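Local coordinates for surface glycoprotein (Trypanosoma brucei, PDB 5KLH) that is displayed on the surface of the insect-stage parasite, where its bilobed ectodomain has been proposed to act as a sensor, at residues L73-N78 against L158-A163. Numbering follows the deposited sequence.
Sequences LVVKVN and LYLVAA
Val75 and Val77 meet Leu158 and Leu160 through methyl groups alone, a worked example of how side chains contribute to filling the inside of a sheet whose strand pairings close into a ring (72-79, 31-33, 36-47, 51-63, 197-204, 145-164, 85-100 and back to 72-79). Strands 72-79 and 145-164 are not paired with each other; strand 85-100 lies between them, antiparallel to both. The two short segments run in roughly the same direction, at 36°, with their axes 10.9 Å apart at closest approach.

The tight part is a short row of branched ends. Val75 offers CG2, which lies 3.6 Å from CD2 of Leu158, the side chains passing each other in opposite directions. Two residues further along each strand, CG2 of Val77 packs 3.7 Å from CD1 of Leu160. That same CD1 approaches Val75 more loosely, at 4.4 Å from its CG1. In Leu158 CG lies anti to the backbone nitrogen (chi1 178°), which brings CD2 against Val75; in Leu160 CG lies beside its own nitrogen (chi1 -55°), and CD1 reaches Val77. Phe33 of strand 31-33 touches both valines, while Val200 and Leu202 of strand 197-204 pack on Leu160.

The packing thins out beyond this row. Toward Asn78 and Ala163 the segments diverge, and at the other end CD2 of Leu73 stays 4.9 Å from CD2 of Leu158. On the far side of strand 72-79 Lys76 points away from 158-163 and is exposed, although Val74 on the same side is buried; the backbone nitrogen of Lys76 makes a hydrogen bond with OG of Ser34.

With neither charge nor polar side chain in the row, the contact implies non-directional cohesion by dispersion and exclusion of water, whereas strand 72-79 makes directional backbone bonds with its neighbours (Val75 with Arg87, Val77 with Phe85).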
ATOM      1  N   LEU A  73       2.991  13.027   9.712  1.00 11.04           N
ATOM      2  CA  LEU A  73       4.420  12.801   9.771  1.00  8.32           C
ATOM      3  C   LEU A  73       5.016  13.435   8.522  1.00  9.01           C
ATOM      4  O   LEU A  73       4.450  13.300   7.435  1.00 11.39           O
ATOM      5  CB  LEU A  73       4.740  11.306   9.812  1.00 11.96           C
ATOM      6  CG  LEU A  73       6.205  10.869   9.837  1.00 12.41           C
ATOM      7  CD1 LEU A  73       6.789  11.017  11.241  1.00 12.42           C
ATOM      8  CD2 LEU A  73       6.299   9.433   9.375  1.00 11.82           C
ATOM      9  N   VAL A  74       6.130  14.142   8.691  1.00  8.34           N
ATOM     10  CA  VAL A  74       6.810  14.803   7.592  1.00 11.37           C
ATOM     11  C   VAL A  74       8.109  14.084   7.304  1.00 12.79           C
ATOM     12  O   VAL A  74       9.043  14.124   8.112  1.00 12.24           O
ATOM     13  CB  VAL A  74       7.093  16.288   7.917  1.00 16.41           C
ATOM     14  CG1 VAL A  74       7.789  16.959   6.746  1.00 13.84           C
ATOM     15  CG2 VAL A  74       5.793  17.010   8.247  1.00 15.60           C
ATOM     16  N   VAL A  75       8.178  13.432   6.149  1.00 11.72           N
ATOM     17  CA  VAL A  75       9.359  12.659   5.788  1.00 13.03           C
ATOM     18  C   VAL A  75      10.082  13.367   4.650  1.00 12.33           C
ATOM     19  O   VAL A  75       9.580  13.437   3.534  1.00 12.10           O
ATOM     20  CB  VAL A  75       8.984  11.224   5.379  1.00  9.88           C
ATOM     21  CG1 VAL A  75      10.226  10.419   5.044  1.00 12.83           C
ATOM     22  CG2 VAL A  75       8.210  10.555   6.507  1.00 11.40           C
ATOM     23  N   LYS A  76      11.248  13.930   4.957  1.00  8.13           N
ATOM     24  CA  LYS A  76      12.066  14.585   3.946  1.00 13.79           C
ATOM     25  C   LYS A  76      13.102  13.619   3.403  1.00 13.45           C
ATOM     26  O   LYS A  76      14.037  13.219   4.104  1.00 12.67           O
ATOM     27  CB  LYS A  76      12.721  15.837   4.536  1.00 14.48           C
ATOM     28  CG  LYS A  76      11.674  16.761   5.142  1.00 15.42           C
ATOM     29  CD  LYS A  76      12.236  18.107   5.575  1.00 25.57           C
ATOM     30  CE  LYS A  76      11.115  18.975   6.140  1.00 33.77           C
ATOM     31  NZ  LYS A  76      11.549  20.368   6.455  1.00 39.28           N
ATOM     32  N   VAL A  77      12.903  13.214   2.156  1.00 10.95           N
ATOM     33  CA  VAL A  77      13.738  12.197   1.544  1.00  9.33           C
ATOM     34  C   VAL A  77      14.940  12.877   0.904  1.00 13.24           C
ATOM     35  O   VAL A  77      14.787  13.683  -0.006  1.00 11.29           O
ATOM     36  CB  VAL A  77      12.938  11.404   0.500  1.00 11.18           C
ATOM     37  CG1 VAL A  77      13.778  10.305  -0.111  1.00 12.25           C
ATOM     38  CG2 VAL A  77      11.666  10.867   1.132  1.00  9.80           C
ATOM     39  N   ASN A  78      16.126  12.585   1.423  1.00 12.53           N
ATOM     40  CA  ASN A  78      17.362  13.150   0.892  1.00 12.24           C
ATOM     41  C   ASN A  78      18.364  12.025   0.624  1.00 12.54           C
ATOM     42  O   ASN A  78      19.312  11.803   1.391  1.00 11.99           O
ATOM     43  CB  ASN A  78      17.938  14.194   1.855  1.00 13.70           C
ATOM     44  CG  ASN A  78      19.035  15.027   1.218  1.00 13.20           C
ATOM     45  OD1 ASN A  78      19.372  14.843   0.040  1.00 16.61           O
ATOM     46  ND2 ASN A  78      19.592  15.956   1.988  1.00 20.07           N
ATOM     47  N   LEU A 158       6.096   3.319   6.422  1.00 10.65           N
ATOM     48  CA  LEU A 158       5.754   4.136   5.279  1.00  9.26           C
ATOM     49  C   LEU A 158       6.583   3.666   4.094  1.00 11.94           C
ATOM     50  O   LEU A 158       7.804   3.627   4.195  1.00  9.19           O
ATOM     51  CB  LEU A 158       6.027   5.609   5.587  1.00  9.35           C
ATOM     52  CG  LEU A 158       5.764   6.588   4.441  1.00  7.98           C
ATOM     53  CD1 LEU A 158       4.283   6.741   4.231  1.00 11.40           C
ATOM     54  CD2 LEU A 158       6.407   7.928   4.742  1.00  9.44           C
ATOM     55  N   TYR A 159       5.925   3.261   3.010  1.00  7.62           N
ATOM     56  CA  TYR A 159       6.612   2.780   1.806  1.00  7.33           C
ATOM     57  C   TYR A 159       6.613   3.833   0.720  1.00 10.24           C
ATOM     58  O   TYR A 159       5.543   4.293   0.316  1.00 11.86           O
ATOM     59  CB  TYR A 159       5.930   1.524   1.256  1.00  9.76           C
ATOM     60  CG  TYR A 159       5.845   0.362   2.208  1.00  8.08           C
ATOM     61  CD1 TYR A 159       4.895   0.340   3.229  1.00  8.06           C
ATOM     62  CD2 TYR A 159       6.675  -0.734   2.061  1.00 10.44           C
ATOM     63  CE1 TYR A 159       4.802  -0.743   4.088  1.00 13.78           C
ATOM     64  CE2 TYR A 159       6.585  -1.820   2.915  1.00 15.70           C
ATOM     65  CZ  TYR A 159       5.642  -1.813   3.922  1.00 14.24           C
ATOM     66  OH  TYR A 159       5.538  -2.891   4.767  1.00 17.80           O
ATOM     67  N   LEU A 160       7.792   4.196   0.218  1.00  9.24           N
ATOM     68  CA  LEU A 160       7.898   5.218  -0.813  1.00  8.54           C
ATOM     69  C   LEU A 160       8.537   4.611  -2.044  1.00  9.87           C
ATOM     70  O   LEU A 160       9.262   3.623  -1.927  1.00  7.09           O
ATOM     71  CB  LEU A 160       8.720   6.412  -0.313  1.00  9.37           C
ATOM     72  CG  LEU A 160       8.221   7.055   0.979  1.00  8.84           C
ATOM     73  CD1 LEU A 160       9.182   8.135   1.485  1.00 10.39           C
ATOM     74  CD2 LEU A 160       6.854   7.662   0.742  1.00  9.78           C
ATOM     75  N   VAL A 161       8.257   5.181  -3.215  1.00  8.39           N
ATOM     76  CA  VAL A 161       8.795   4.640  -4.464  1.00  7.45           C
ATOM     77  C   VAL A 161       9.425   5.717  -5.335  1.00 11.13           C
ATOM     78  O   VAL A 161       8.851   6.797  -5.543  1.00  9.74           O
ATOM     79  CB  VAL A 161       7.687   3.896  -5.264  1.00  9.84           C
ATOM     80  CG1 VAL A 161       8.255   3.201  -6.486  1.00  8.71           C
ATOM     81  CG2 VAL A 161       6.990   2.867  -4.389  1.00 11.35           C
ATOM     82  N   ALA A 162      10.622   5.417  -5.828  1.00 11.49           N
ATOM     83  CA  ALA A 162      11.293   6.285  -6.801  1.00 10.95           C
ATOM     84  C   ALA A 162      11.337   5.628  -8.170  1.00 12.97           C
ATOM     85  O   ALA A 162      11.500   4.416  -8.279  1.00 12.53           O
ATOM     86  CB  ALA A 162      12.712   6.618  -6.340  1.00  9.29           C
ATOM     87  N   ALA A 163      11.208   6.451  -9.205  1.00 11.72           N
ATOM     88  CA  ALA A 163      11.298   6.037 -10.606  1.00 11.28           C
ATOM     89  C   ALA A 163      12.525   6.643 -11.276  1.00 12.99           C
ATOM     90  O   ALA A 163      12.950   7.746 -10.924  1.00 14.97           O
ATOM     91  CB  ALA A 163      10.058   6.463 -11.357  1.00 16.24           C
TER